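Local coordinates for protein response regulator aspartate phosphatase H (Bacillus subtilis, PDB 3Q15) that dephosphorylates the sporulation phosphotransferase Spo0F and also acts on the competence regulator ComA, helping to separate competence and sporulation in time, at residues G190-D193 against D199-L202; P203-A208 against L225-N230. All coordinates share one frame; numbering follows the deposited sequence.

Contact 1: G190-D193 against D199-L202; sequences GNYD and DKAL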
ATOM      1  N   GLY A 190       5.672  10.692 -12.175  1.00 35.61           N
ATOM      2  CA  GLY A 190       4.373  11.094 -11.666  1.00 39.59           C
ATOM      3  C   GLY A 190       4.285  10.908 -10.165  1.00 39.71           C
ATOM      4  O   GLY A 190       3.728  11.750  -9.456  1.00 41.10           O
ATOM      5  N   ASN A 191       4.847   9.805  -9.678  1.00 37.70           N
ATOM      6  CA  ASN A 191       4.852   9.515  -8.249  1.00 38.19           C
ATOM      7  C   ASN A 191       5.649  10.545  -7.456  1.00 41.04           C
ATOM      8  O   ASN A 191       5.199  11.035  -6.418  1.00 41.78           O
ATOM      9  CB  ASN A 191       5.378   8.100  -7.980  1.00 35.60           C
ATOM     10  CG  ASN A 191       4.371   7.027  -8.355  1.00 37.96           C
ATOM     11  OD1 ASN A 191       3.189   7.314  -8.555  1.00 40.02           O
ATOM     12  ND2 ASN A 191       4.832   5.784  -8.446  1.00 36.11           N
ATOM     13  N   TYR A 192       6.837  10.869  -7.951  1.00 41.35           N
ATOM     14  CA  TYR A 192       7.644  11.913  -7.337  1.00 39.05           C
ATOM     15  C   TYR A 192       6.896  13.236  -7.300  1.00 37.95           C
ATOM     16  O   TYR A 192       6.973  13.965  -6.315  1.00 37.68           O
ATOM     17  CB  TYR A 192       8.975  12.076  -8.069  1.00 37.62           C
ATOM     18  CG  TYR A 192      10.021  11.083  -7.630  1.00 37.77           C
ATOM     19  CD1 TYR A 192      10.418  11.015  -6.301  1.00 35.48           C
ATOM     20  CD2 TYR A 192      10.623  10.225  -8.540  1.00 38.55           C
ATOM     21  CE1 TYR A 192      11.377  10.120  -5.888  1.00 37.67           C
ATOM     22  CE2 TYR A 192      11.588   9.321  -8.136  1.00 39.09           C
ATOM     23  CZ  TYR A 192      11.961   9.273  -6.808  1.00 40.84           C
ATOM     24  OH  TYR A 192      12.916   8.379  -6.385  1.00 39.96           O
ATOM     25  N   ASP A 193       6.175  13.534  -8.378  1.00 34.35           N
ATOM     26  CA  ASP A 193       5.375  14.750  -8.457  1.00 40.21           C
ATOM     27  C   ASP A 193       4.387  14.845  -7.292  1.00 41.76           C
ATOM     28  O   ASP A 193       4.156  15.932  -6.764  1.00 39.25           O
ATOM     29  CB  ASP A 193       4.633  14.829  -9.794  1.00 40.19           C
ATOM     30  CG  ASP A 193       5.559  15.120 -10.964  1.00 42.82           C
ATOM     31  OD1 ASP A 193       6.730  15.492 -10.734  1.00 41.49           O
ATOM     32  OD2 ASP A 193       5.106  14.991 -12.120  1.00 44.43           O
ATOM     33  N   ASP A 199      12.296  17.757  -9.047  1.00 39.13           N
ATOM     34  CA  ASP A 199      13.708  17.556  -9.343  1.00 48.12           C
ATOM     35  C   ASP A 199      14.068  16.066  -9.371  1.00 49.35           C
ATOM     36  O   ASP A 199      14.961  15.655 -10.106  1.00 49.90           O
ATOM     37  CB  ASP A 199      14.592  18.321  -8.351  1.00 56.06           C
ATOM     38  CG  ASP A 199      14.331  17.929  -6.910  1.00 65.25           C
ATOM     39  OD1 ASP A 199      15.309  17.788  -6.144  1.00 70.36           O
ATOM     40  OD2 ASP A 199      13.150  17.763  -6.537  1.00 65.88           O
ATOM     41  N   LYS A 200      13.366  15.258  -8.582  1.00 47.31           N
ATOM     42  CA  LYS A 200      13.609  13.818  -8.586  1.00 47.05           C
ATOM     43  C   LYS A 200      12.968  13.160  -9.798  1.00 42.24           C
ATOM     44  O   LYS A 200      13.471  12.163 -10.310  1.00 40.36           O
ATOM     45  CB  LYS A 200      13.104  13.173  -7.296  1.00 46.55           C
ATOM     46  CG  LYS A 200      13.936  13.527  -6.079  1.00 50.06           C
ATOM     47  CD  LYS A 200      13.316  12.974  -4.810  1.00 52.83           C
ATOM     48  CE  LYS A 200      14.110  13.393  -3.583  1.00 53.90           C
ATOM     49  NZ  LYS A 200      13.483  12.869  -2.342  1.00 52.98           N
ATOM     50  N   ALA A 201      11.861  13.728 -10.260  1.00 36.23           N
ATOM     51  CA  ALA A 201      11.164  13.201 -11.427  1.00 37.74           C
ATOM     52  C   ALA A 201      11.947  13.446 -12.717  1.00 42.28           C
ATOM     53  O   ALA A 201      11.928  12.622 -13.634  1.00 42.71           O
ATOM     54  CB  ALA A 201       9.785  13.822 -11.533  1.00 34.53           C
ATOM     55  N   LEU A 202      12.628  14.585 -12.777  1.00 39.32           N
ATOM     56  CA  LEU A 202      13.253  15.043 -14.012  1.00 43.07           C
ATOM     57  C   LEU A 202      14.202  14.022 -14.649  1.00 43.20           C
ATOM     58  O   LEU A 202      14.125  13.784 -15.855  1.00 41.64           O
ATOM     59  CB  LEU A 202      13.958  16.389 -13.804  1.00 47.15           C
ATOM     60  CG  LEU A 202      14.579  17.012 -15.061  1.00 50.55           C
ATOM     61  CD1 LEU A 202      13.517  17.261 -16.126  1.00 45.78           C
ATOM     62  CD2 LEU A 202      15.319  18.297 -14.715  1.00 52.95           C
TER
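Y192 and K200 are brought together by matching first torsions, chi1 -83° and -71°, each placing CG opposite its own carbonyl carbon and beside its backbone N. The pair stands near the turn between two successive helices of the predicted third TPR, the helix-turn-helix unit from which the large C-terminal domain is built. K200 CB lies over the centre of the Y192 ring in a CH-pi contact, 3.7 Å from its centroid and 14° off the ring normal. Beyond CG the lysine chain is extended and crosses the tyrosine at about a right angle, with CD passing 3.6 Å from Y192 CE1. A long side chain suits this place: its methylenes cover an aromatic face while its ammonium group travels on to the carbonyl oxygen of Y376 of the second subunit. The tyrosine likewise serves two purposes, since its ring packs inside the hairpin while its OH bonds the C-terminal carboxylate of Y378 of that subunit. Alanine at 201 is small enough to let the backbones come close, the CA atoms of Y192 and A201 being 5.5 Å apart. A201 CB meets Y192 CB at 4.0 Å. D193, whose OD2 forms a salt bridge with R234, directs its other oxygen at the alanine methyl: OD1 rests 3.6 Å from A201 CB.

Contact 2: P203-A208 against L225-N230; sequences PHLEAA and LLNIAN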
ATOM      1  N   PRO A 203      15.095  13.412 -13.850  1.00 43.82           N
ATOM      2  CA  PRO A 203      16.022  12.442 -14.444  1.00 44.87           C
ATOM      3  C   PRO A 203      15.285  11.326 -15.179  1.00 43.68           C
ATOM      4  O   PRO A 203      15.710  10.924 -16.259  1.00 44.93           O
ATOM      5  CB  PRO A 203      16.772  11.879 -13.230  1.00 46.83           C
ATOM      6  CG  PRO A 203      16.690  12.956 -12.208  1.00 48.86           C
ATOM      7  CD  PRO A 203      15.340  13.593 -12.407  1.00 46.97           C
ATOM      8  N   HIS A 204      14.184  10.845 -14.611  1.00 45.25           N
ATOM      9  CA  HIS A 204      13.426   9.768 -15.240  1.00 40.97           C
ATOM     10  C   HIS A 204      12.752  10.239 -16.524  1.00 39.06           C
ATOM     11  O   HIS A 204      12.682   9.501 -17.506  1.00 37.28           O
ATOM     12  CB  HIS A 204      12.409   9.181 -14.258  1.00 39.98           C
ATOM     13  CG  HIS A 204      13.031   8.654 -13.004  1.00 43.53           C
ATOM     14  ND1 HIS A 204      13.724   7.462 -12.962  1.00 42.25           N
ATOM     15  CD2 HIS A 204      13.094   9.170 -11.755  1.00 42.88           C
ATOM     16  CE1 HIS A 204      14.175   7.261 -11.737  1.00 43.08           C
ATOM     17  NE2 HIS A 204      13.805   8.281 -10.984  1.00 42.99           N
ATOM     18  N   LEU A 205      12.267  11.475 -16.518  1.00 41.87           N
ATOM     19  CA  LEU A 205      11.662  12.040 -17.717  1.00 43.17           C
ATOM     20  C   LEU A 205      12.700  12.193 -18.827  1.00 45.94           C
ATOM     21  O   LEU A 205      12.390  12.012 -20.005  1.00 50.51           O
ATOM     22  CB  LEU A 205      10.995  13.382 -17.410  1.00 42.47           C
ATOM     23  CG  LEU A 205       9.801  13.327 -16.449  1.00 42.57           C
ATOM     24  CD1 LEU A 205       9.202  14.709 -16.251  1.00 42.03           C
ATOM     25  CD2 LEU A 205       8.742  12.356 -16.948  1.00 37.74           C
ATOM     26  N   GLU A 206      13.933  12.514 -18.452  1.00 44.17           N
ATOM     27  CA  GLU A 206      14.995  12.666 -19.442  1.00 47.08           C
ATOM     28  C   GLU A 206      15.380  11.317 -20.044  1.00 45.08           C
ATOM     29  O   GLU A 206      15.594  11.211 -21.252  1.00 48.63           O
ATOM     30  CB  GLU A 206      16.216  13.364 -18.837  1.00 51.18           C
ATOM     31  CG  GLU A 206      15.977  14.828 -18.483  1.00 57.13           C
ATOM     32  CD  GLU A 206      17.178  15.482 -17.820  1.00 62.16           C
ATOM     33  OE1 GLU A 206      17.261  16.729 -17.839  1.00 63.05           O
ATOM     34  OE2 GLU A 206      18.034  14.754 -17.276  1.00 66.56           O
ATOM     35  N   ALA A 207      15.464  10.288 -19.208  1.00 43.54           N
ATOM     36  CA  ALA A 207      15.766   8.947 -19.699  1.00 41.81           C
ATOM     37  C   ALA A 207      14.660   8.480 -20.634  1.00 43.88           C
ATOM     38  O   ALA A 207      14.920   7.848 -21.655  1.00 44.07           O
ATOM     39  CB  ALA A 207      15.927   7.976 -18.540  1.00 40.18           C
ATOM     40  N   ALA A 208      13.420   8.802 -20.281  1.00 44.06           N
ATOM     41  CA  ALA A 208      12.285   8.464 -21.129  1.00 44.61           C
ATOM     42  C   ALA A 208      12.401   9.158 -22.481  1.00 45.33           C
ATOM     43  O   ALA A 208      12.174   8.543 -23.522  1.00 47.17           O
ATOM     44  CB  ALA A 208      10.972   8.831 -20.447  1.00 45.63           C
ATOM     45  N   LEU A 225       8.711  15.340 -23.878  1.00 46.53           N
ATOM     46  CA  LEU A 225       9.085  16.749 -23.905  1.00 46.88           C
ATOM     47  C   LEU A 225       8.077  17.582 -23.122  1.00 48.06           C
ATOM     48  O   LEU A 225       8.444  18.518 -22.412  1.00 47.41           O
ATOM     49  CB  LEU A 225       9.178  17.242 -25.350  1.00 48.32           C
ATOM     50  CG  LEU A 225      10.363  16.734 -26.176  1.00 48.64           C
ATOM     51  CD1 LEU A 225      10.175  17.060 -27.651  1.00 50.21           C
ATOM     52  CD2 LEU A 225      11.670  17.327 -25.661  1.00 47.50           C
ATOM     53  N   LEU A 226       6.803  17.230 -23.258  1.00 48.01           N
ATOM     54  CA  LEU A 226       5.740  17.884 -22.507  1.00 47.41           C
ATOM     55  C   LEU A 226       5.917  17.653 -21.011  1.00 44.70           C
ATOM     56  O   LEU A 226       5.802  18.580 -20.208  1.00 42.99           O
ATOM     57  CB  LEU A 226       4.379  17.359 -22.957  1.00 48.32           C
ATOM     58  CG  LEU A 226       3.165  17.832 -22.158  1.00 50.78           C
ATOM     59  CD1 LEU A 226       3.076  19.349 -22.160  1.00 52.03           C
ATOM     60  CD2 LEU A 226       1.904  17.219 -22.733  1.00 49.21           C
ATOM     61  N   ASN A 227       6.198  16.409 -20.642  1.00 43.13           N
ATOM     62  CA  ASN A 227       6.413  16.057 -19.247  1.00 42.57           C
ATOM     63  C   ASN A 227       7.610  16.786 -18.649  1.00 41.23           C
ATOM     64  O   ASN A 227       7.559  17.247 -17.510  1.00 40.22           O
ATOM     65  CB  ASN A 227       6.558  14.540 -19.091  1.00 46.15           C
ATOM     66  CG  ASN A 227       5.242  13.809 -19.300  1.00 47.77           C
ATOM     67  OD1 ASN A 227       4.180  14.425 -19.300  1.00 46.17           O
ATOM     68  ND2 ASN A 227       5.308  12.495 -19.467  1.00 49.82           N
ATOM     69  N   ILE A 228       8.681  16.895 -19.428  1.00 40.50           N
ATOM     70  CA  ILE A 228       9.850  17.657 -19.012  1.00 41.06           C
ATOM     71  C   ILE A 228       9.486  19.126 -18.790  1.00 41.86           C
ATOM     72  O   ILE A 228       9.867  19.719 -17.780  1.00 36.74           O
ATOM     73  CB  ILE A 228      10.989  17.552 -20.048  1.00 44.03           C
ATOM     74  CG1 ILE A 228      11.478  16.105 -20.144  1.00 46.54           C
ATOM     75  CG2 ILE A 228      12.136  18.474 -19.679  1.00 39.20           C
ATOM     76  CD1 ILE A 228      12.517  15.880 -21.209  1.00 47.49           C
ATOM     77  N   ALA A 229       8.744  19.702 -19.733  1.00 38.16           N
ATOM     78  CA  ALA A 229       8.310  21.094 -19.631  1.00 44.81           C
ATOM     79  C   ALA A 229       7.461  21.346 -18.380  1.00 46.95           C
ATOM     80  O   ALA A 229       7.681  22.318 -17.656  1.00 45.87           O
ATOM     81  CB  ALA A 229       7.553  21.507 -20.886  1.00 46.82           C
ATOM     82  N   ASN A 230       6.490  20.474 -18.128  1.00 46.14           N
ATOM     83  CA  ASN A 230       5.669  20.602 -16.927  1.00 46.76           C
ATOM     84  C   ASN A 230       6.524  20.478 -15.674  1.00 42.89           C
ATOM     85  O   ASN A 230       6.270  21.138 -14.666  1.00 39.68           O
ATOM     86  CB  ASN A 230       4.552  19.557 -16.905  1.00 48.87           C
ATOM     87  CG  ASN A 230       3.413  19.903 -17.842  1.00 55.10           C
ATOM     88  OD1 ASN A 230       3.059  21.069 -17.998  1.00 56.92           O
ATOM     89  ND2 ASN A 230       2.833  18.887 -18.471  1.00 57.50           N
TER
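N227 and I228 face L205 from a helical turn held by the backbone hydrogen bond from A229 N to L225 O, 2.9 Å. On the facing helix the bond from A208 N to H204 O, 3.0 Å, keeps the turn around L205 in shape in the same way. Between the two helices the contact is apolar. L205 carries most of it: its CG lies beside the backbone N, and chi2 of -178° sends CD1 straight on from CA, so that the forked end meets N227 with both methyls. CD1 comes 3.3 Å from N227 O, a close van der Waals approach to a carbonyl oxygen, while CD2 sits 3.8 Å from N227 CB. The leucine and asparagine side chains cross at about a right angle, and N227 meets the leucine through its CB. I228 supports the base of the leucine, its CG1 lying 3.9 Å from L205 CB. Farther out along the same extended branch, I228 CD1 reaches the backbone at E206 CA, 4.4 Å away. A leucine suits this place because its two methyls spread over N227 while its CB is left to meet I228, and the beta-branched isoleucine can face L205 while also packing on L202 and L209. F186 and A189 of helix 178-194 border the same patch. The segment axes approach to 9.2 Å and run nearly antiparallel, at 160°. This is the inter-repeat packing of a TPR superhelix, in which the second helix of one predicted repeat, TPR 3, lies against the first helix of the next, TPR 4.

Helix 198-214 serves both contacts: its early turns pack within predicted TPR 3 in contact 1, and the turns that follow face predicted TPR 4 in contact 2. The two centres are about 9 Å apart. They touch directly where Y192 CE2 of contact 1 lies 3.8 Å from H204 NE2 of contact 2, and again where L202 CD1 packs 4.0 Å from I228 CG2. Both Y192 OH and H204 NE2 bond OXT of Y378 of the second subunit, so the two contacts share one anchor for its C-terminal tail. R234 links them on the protein's own chain, pairing with D193 and hydrogen-bonding the carbonyl oxygen of N230.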